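Local coordinates for protein histidinol dehydrogenase (Elizabethkingia anophelis NUHP1, PDB 6AN0) that probably catalyses the zinc-dependent, two-step oxidation of L-histidinol to L-histidine by NAD, the last reaction of histidine biosynthesis, at residues D61-T66 with T163-S168; I68-D73 with I187-G192. One frame throughout, in Å; residues are numbered along the deposited sequence.

Contact 1. Residues D61-T66 with T163-S168; sequences DKAYLT and TPPDES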
loop_
_atom_site.group_PDB
_atom_site.type_symbol
_atom_site.label_atom_id
_atom_site.label_comp_id
_atom_site.label_asym_id
_atom_site.label_seq_id
_atom_site.Cartn_x
_atom_site.Cartn_y
_atom_site.Cartn_z
ATOM N N ASP A 61 7.024 31.121 -1.980
ATOM C CA ASP A 61 8.419 31.018 -2.390
ATOM C C ASP A 61 9.043 32.366 -2.718
ATOM O O ASP A 61 10.258 32.432 -2.930
ATOM C CB ASP A 61 8.546 30.083 -3.597
ATOM C CG ASP A 61 8.036 28.682 -3.299
ATOM O OD1 ASP A 61 8.270 28.181 -2.176
ATOM O OD2 ASP A 61 7.384 28.087 -4.175
ATOM N N LYS A 62 8.245 33.436 -2.755
ATOM C CA LYS A 62 8.711 34.779 -3.092
ATOM C C LYS A 62 9.372 34.819 -4.463
ATOM O O LYS A 62 10.328 35.569 -4.680
ATOM C CB LYS A 62 9.669 35.340 -2.034
ATOM C CG LYS A 62 9.201 35.195 -0.611
ATOM C CD LYS A 62 7.847 35.831 -0.396
ATOM C CE LYS A 62 7.503 35.849 1.082
ATOM N NZ LYS A 62 6.106 36.298 1.329
ATOM N N ALA A 63 8.867 34.024 -5.398
ATOM C CA ALA A 63 9.343 34.028 -6.772
ATOM C C ALA A 63 8.148 34.201 -7.695
ATOM O O ALA A 63 7.172 33.459 -7.591
ATOM C CB ALA A 63 10.094 32.733 -7.112
ATOM N N TYR A 64 8.220 35.191 -8.583
ATOM C CA TYR A 64 7.174 35.438 -9.569
ATOM C C TYR A 64 7.642 34.781 -10.863
ATOM O O TYR A 64 8.493 35.319 -11.568
ATOM C CB TYR A 64 6.932 36.940 -9.732
ATOM C CG TYR A 64 5.638 37.324 -10.425
ATOM C CD1 TYR A 64 4.931 36.409 -11.197
ATOM C CD2 TYR A 64 5.124 38.620 -10.306
ATOM C CE1 TYR A 64 3.751 36.767 -11.831
ATOM C CE2 TYR A 64 3.948 38.983 -10.937
ATOM C CZ TYR A 64 3.267 38.058 -11.699
ATOM O OH TYR A 64 2.097 38.419 -12.324
ATOM N N LEU A 65 7.102 33.605 -11.162
ATOM C CA LEU A 65 7.536 32.856 -12.331
ATOM C C LEU A 65 6.723 33.224 -13.562
ATOM O O LEU A 65 5.550 33.596 -13.470
ATOM C CB LEU A 65 7.409 31.357 -12.087
ATOM C CG LEU A 65 8.249 30.729 -10.986
ATOM C CD1 LEU A 65 7.911 29.253 -10.916
ATOM C CD2 LEU A 65 9.716 30.956 -11.283
ATOM N N THR A 66 7.366 33.118 -14.726
ATOM C CA THR A 66 6.642 33.118 -15.991
ATOM C C THR A 66 6.324 31.698 -16.445
ATOM O O THR A 66 5.199 31.420 -16.868
ATOM C CB THR A 66 7.443 33.825 -17.080
ATOM O OG1 THR A 66 7.893 35.095 -16.593
ATOM C CG2 THR A 66 6.568 34.048 -18.302
ATOM N N THR A 163 9.503 20.584 -7.292
ATOM C CA THR A 163 10.421 21.049 -6.256
ATOM C C THR A 163 10.418 22.567 -6.298
ATOM O O THR A 163 10.398 23.136 -7.400
ATOM C CB THR A 163 11.834 20.462 -6.473
ATOM O OG1 THR A 163 12.689 20.770 -5.360
ATOM C CG2 THR A 163 12.467 20.974 -7.752
ATOM N N PRO A 164 10.373 23.250 -5.157
ATOM C CA PRO A 164 10.094 24.700 -5.164
ATOM C C PRO A 164 11.320 25.518 -5.529
ATOM O O PRO A 164 12.454 25.154 -5.187
ATOM C CB PRO A 164 9.645 24.983 -3.726
ATOM C CG PRO A 164 10.223 23.868 -2.915
ATOM C CD PRO A 164 10.234 22.662 -3.809
ATOM N N PRO A 165 11.127 26.639 -6.219
ATOM C CA PRO A 165 12.248 27.524 -6.549
ATOM C C PRO A 165 12.701 28.344 -5.352
ATOM O O PRO A 165 11.965 28.556 -4.385
ATOM C CB PRO A 165 11.661 28.441 -7.628
ATOM C CG PRO A 165 10.201 28.536 -7.241
ATOM C CD PRO A 165 9.850 27.140 -6.758
ATOM N N ASP A 166 13.932 28.837 -5.445
ATOM C CA ASP A 166 14.356 29.860 -4.505
ATOM C C ASP A 166 13.797 31.213 -4.962
ATOM O O ASP A 166 13.052 31.303 -5.942
ATOM C CB ASP A 166 15.876 29.840 -4.339
ATOM C CG ASP A 166 16.641 30.273 -5.589
ATOM O OD1 ASP A 166 16.063 30.846 -6.537
ATOM O OD2 ASP A 166 17.868 30.042 -5.608
ATOM N N GLU A 167 14.144 32.283 -4.246
ATOM C CA GLU A 167 13.539 33.579 -4.543
ATOM C C GLU A 167 13.948 34.116 -5.908
ATOM O O GLU A 167 13.292 35.028 -6.422
ATOM C CB GLU A 167 13.884 34.592 -3.448
ATOM C CG GLU A 167 13.439 34.131 -2.064
ATOM C CD GLU A 167 13.216 35.270 -1.084
ATOM O OE1 GLU A 167 13.327 36.445 -1.490
ATOM O OE2 GLU A 167 12.912 34.983 0.094
ATOM N N SER A 168 14.995 33.570 -6.512
ATOM C CA SER A 168 15.404 33.979 -7.845
ATOM C C SER A 168 14.818 33.093 -8.934
ATOM O O SER A 168 15.146 33.282 -10.112
ATOM C CB SER A 168 16.930 33.986 -7.942
ATOM O OG SER A 168 17.485 34.811 -6.934
HETATM O O HOH W 1 11.812 30.403 -2.061
#
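Asp61, next to Lys62, which breaks helical geometry with a positive phi, leans its carboxylate against two consecutive prolines. Its CB lies 3.8 Å from Pro165 O; CG sits between Pro165 O and Pro164 CB, OD1 settles 3.8 Å from Pro164 CB, and OD2 meets Pro165 CD at 3.7 Å. With CG beside the backbone N (chi1 -59°), the Asp61 side chain crosses Pro165 at about a right angle, and both oxygens meet only carbon in this pair of segments. The backbones are joined by a water, which donates to Asp61 O at 2.7 Å and to Pro165 O at 3.0 Å. Lys62 and Glu167 run side by side, pointing the same way; the Glu167 carboxylate lies beside the first carbons of the Lys62 chain, Glu167 CD 3.7 Å from Lys62 CB, while Lys62 NZ bonds Lys59 O. Ala63 CB fits against Asp166 O at 3.5 Å, and an Asx turn from Asp166 OD1 to Ser168 N shapes the bend. The prolines belong to the loop leaving parallel strand 158-163, and with the side chains of Pro164 and Asp61 about 4 Å from those of Tyr132 and Gln194 respectively, the contact borders the predicted NAD site.

Contact 2. Residues I68-D73 with I187-G192; sequences IRVSSD and IYKAGG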
loop_
_atom_site.group_PDB
_atom_site.type_symbol
_atom_site.label_atom_id
_atom_site.label_comp_id
_atom_site.label_asym_id
_atom_site.label_seq_id
_atom_site.Cartn_x
_atom_site.Cartn_y
_atom_site.Cartn_z
ATOM N N ILE A 68 6.323 27.550 -15.389
ATOM C CA ILE A 68 6.379 26.582 -14.296
ATOM C C ILE A 68 7.396 25.484 -14.591
ATOM O O ILE A 68 8.045 24.963 -13.672
ATOM C CB ILE A 68 4.972 26.007 -14.047
ATOM C CG1 ILE A 68 4.034 27.124 -13.568
ATOM C CG2 ILE A 68 5.007 24.824 -13.054
ATOM C CD1 ILE A 68 2.558 26.822 -13.761
ATOM N N ARG A 69 7.579 25.132 -15.863
ATOM C CA ARG A 69 8.428 24.007 -16.232
ATOM C C ARG A 69 9.889 24.433 -16.349
ATOM O O ARG A 69 10.195 25.468 -16.947
ATOM C CB ARG A 69 7.956 23.388 -17.551
ATOM C CG ARG A 69 8.559 22.012 -17.774
ATOM C CD ARG A 69 7.995 21.304 -18.987
ATOM N NE ARG A 69 8.747 20.080 -19.252
ATOM C CZ ARG A 69 8.715 19.416 -20.403
ATOM N NH1 ARG A 69 7.959 19.852 -21.401
ATOM N NH2 ARG A 69 9.442 18.318 -20.553
ATOM N N VAL A 70 10.789 23.629 -15.768
ATOM C CA VAL A 70 12.222 23.835 -15.949
ATOM C C VAL A 70 12.564 23.630 -17.418
ATOM O O VAL A 70 12.147 22.643 -18.033
ATOM C CB VAL A 70 13.014 22.876 -15.039
ATOM C CG1 VAL A 70 14.508 22.968 -15.312
ATOM C CG2 VAL A 70 12.718 23.157 -13.557
ATOM N N SER A 71 13.329 24.561 -17.987
ATOM C CA SER A 71 13.693 24.528 -19.396
ATOM C C SER A 71 14.933 23.663 -19.639
ATOM O O SER A 71 15.674 23.309 -18.721
ATOM C CB SER A 71 13.956 25.943 -19.904
ATOM O OG SER A 71 15.133 26.462 -19.307
ATOM N N SER A 72 15.180 23.348 -20.916
ATOM C CA SER A 72 16.374 22.572 -21.237
ATOM C C SER A 72 17.650 23.382 -21.010
ATOM O O SER A 72 18.674 22.818 -20.608
ATOM C CB SER A 72 16.304 22.053 -22.679
ATOM O OG SER A 72 16.455 23.101 -23.607
ATOM N N ASP A 73 17.612 24.699 -21.249
ATOM C CA ASP A 73 18.769 25.541 -20.938
ATOM C C ASP A 73 19.093 25.508 -19.446
ATOM O O ASP A 73 20.269 25.498 -19.053
ATOM C CB ASP A 73 18.517 26.980 -21.386
ATOM C CG ASP A 73 18.826 27.201 -22.849
ATOM O OD1 ASP A 73 19.465 26.320 -23.467
ATOM O OD2 ASP A 73 18.424 28.253 -23.380
ATOM N N ILE A 187 9.923 18.415 -15.074
ATOM C CA ILE A 187 10.356 18.991 -13.805
ATOM C C ILE A 187 9.703 20.355 -13.661
ATOM O O ILE A 187 9.808 21.194 -14.565
ATOM C CB ILE A 187 11.892 19.107 -13.739
ATOM C CG1 ILE A 187 12.543 17.744 -14.021
ATOM C CG2 ILE A 187 12.344 19.676 -12.401
ATOM C CD1 ILE A 187 14.059 17.815 -14.101
ATOM N N TYR A 188 9.047 20.579 -12.523
ATOM C CA TYR A 188 8.219 21.754 -12.315
ATOM C C TYR A 188 8.654 22.506 -11.067
ATOM O O TYR A 188 8.899 21.906 -10.011
ATOM C CB TYR A 188 6.740 21.356 -12.211
ATOM C CG TYR A 188 6.299 20.569 -13.415
ATOM C CD1 TYR A 188 6.137 19.188 -13.347
ATOM C CD2 TYR A 188 6.107 21.196 -14.637
ATOM C CE1 TYR A 188 5.743 18.467 -14.463
ATOM C CE2 TYR A 188 5.713 20.484 -15.750
ATOM C CZ TYR A 188 5.541 19.121 -15.660
ATOM O OH TYR A 188 5.150 18.415 -16.777
ATOM N N LYS A 189 8.717 23.828 -11.196
ATOM C CA LYS A 189 9.052 24.728 -10.093
ATOM C C LYS A 189 7.796 24.933 -9.254
ATOM O O LYS A 189 6.995 25.830 -9.513
ATOM C CB LYS A 189 9.572 26.052 -10.628
ATOM C CG LYS A 189 10.820 25.950 -11.489
ATOM C CD LYS A 189 11.177 27.330 -12.047
ATOM C CE LYS A 189 12.403 27.269 -12.936
ATOM N NZ LYS A 189 12.847 28.626 -13.378
ATOM N N ALA A 190 7.624 24.096 -8.233
ATOM C CA ALA A 190 6.432 24.157 -7.392
ATOM C C ALA A 190 6.702 23.430 -6.087
ATOM O O ALA A 190 7.341 22.372 -6.081
ATOM C CB ALA A 190 5.215 23.519 -8.078
ATOM N N GLY A 191 6.187 23.978 -4.986
ATOM C CA GLY A 191 6.346 23.356 -3.688
ATOM C C GLY A 191 5.041 23.326 -2.914
ATOM O O GLY A 191 4.011 23.834 -3.364
ATOM N N GLY A 192 5.118 22.716 -1.732
ATOM C CA GLY A 192 4.075 22.855 -0.722
ATOM C C GLY A 192 2.746 22.221 -1.110
ATOM O O GLY A 192 2.671 21.295 -1.918
HETATM O O HOH W 2 11.162 19.939 -17.380
#
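A single antiparallel bridge, of the non-hydrogen-bonded kind, pairs Arg69 with Tyr188 and adds a short piece of extended chain to the edge of strand 186-189. Two backbone bonds flank the pair: Lys189 N donates to Ile68 O at 2.8 Å, nearly straight at 176°, and Val70 N donates to Ile187 O at 2.9 Å. Beside the bridge, the Arg69 stem crosses the Tyr188 ring at a slant, Arg69 CG coming within 3.8 Å of Tyr188 CE2, with the guanidinium plane turned 42° from the ring. CG stands opposite the backbone N (chi1 -165°), and the extended chain beyond it carries Arg69 NE to a water 3.1 Å away; the same water accepts from Ile187 N at 3.0 Å and may donate to Val70 O. Farther out, Arg69 NH2 bonds Lys185 O. Strand 186-189 is the second strand of a beta-alpha-beta crossover that begins with strand 158-163 and passes through helix 173-181, so its other edge is already occupied by a parallel neighbour. Across from the tyrosine, Val70 CG2 packs 3.7 Å from Ile187 CG2, a pair that also touches Leu176 of that helix, and lies 4.0 Å from Lys189 CG. The straight Lys189 chain runs on past Val70 to a salt bridge with Glu74 and a bond to Gly169 O. Glu74 in turn accepts from Ser71 N, while Ser71, the N-cap of helix 72-79, caps a backbone N just beyond Asp73: a capping box.

Overall arrangement
The centres of the two contacts lie 9 Å apart, and their segments alternate along the chain: 61-66, 68-73, 163-168, then 187-192. One connection, running from helix 50-61 to helix 72-79, thus meets first the loop leaving strand 158-163 and then the edge of strand 186-189. Sheet bonding ties the contacts together, with Thr163 N and O probably bonded to Tyr188 O and Ala190 N, and Leu65 packs on Lys189. Gly192 N, just after the strand's exit loop, bonds the hydroxyl of Tyr132. The link between helices 50-61 and 72-79 therefore lies along one end of the crossover, with contact 1 the nearer to the predicted NAD-binding residues.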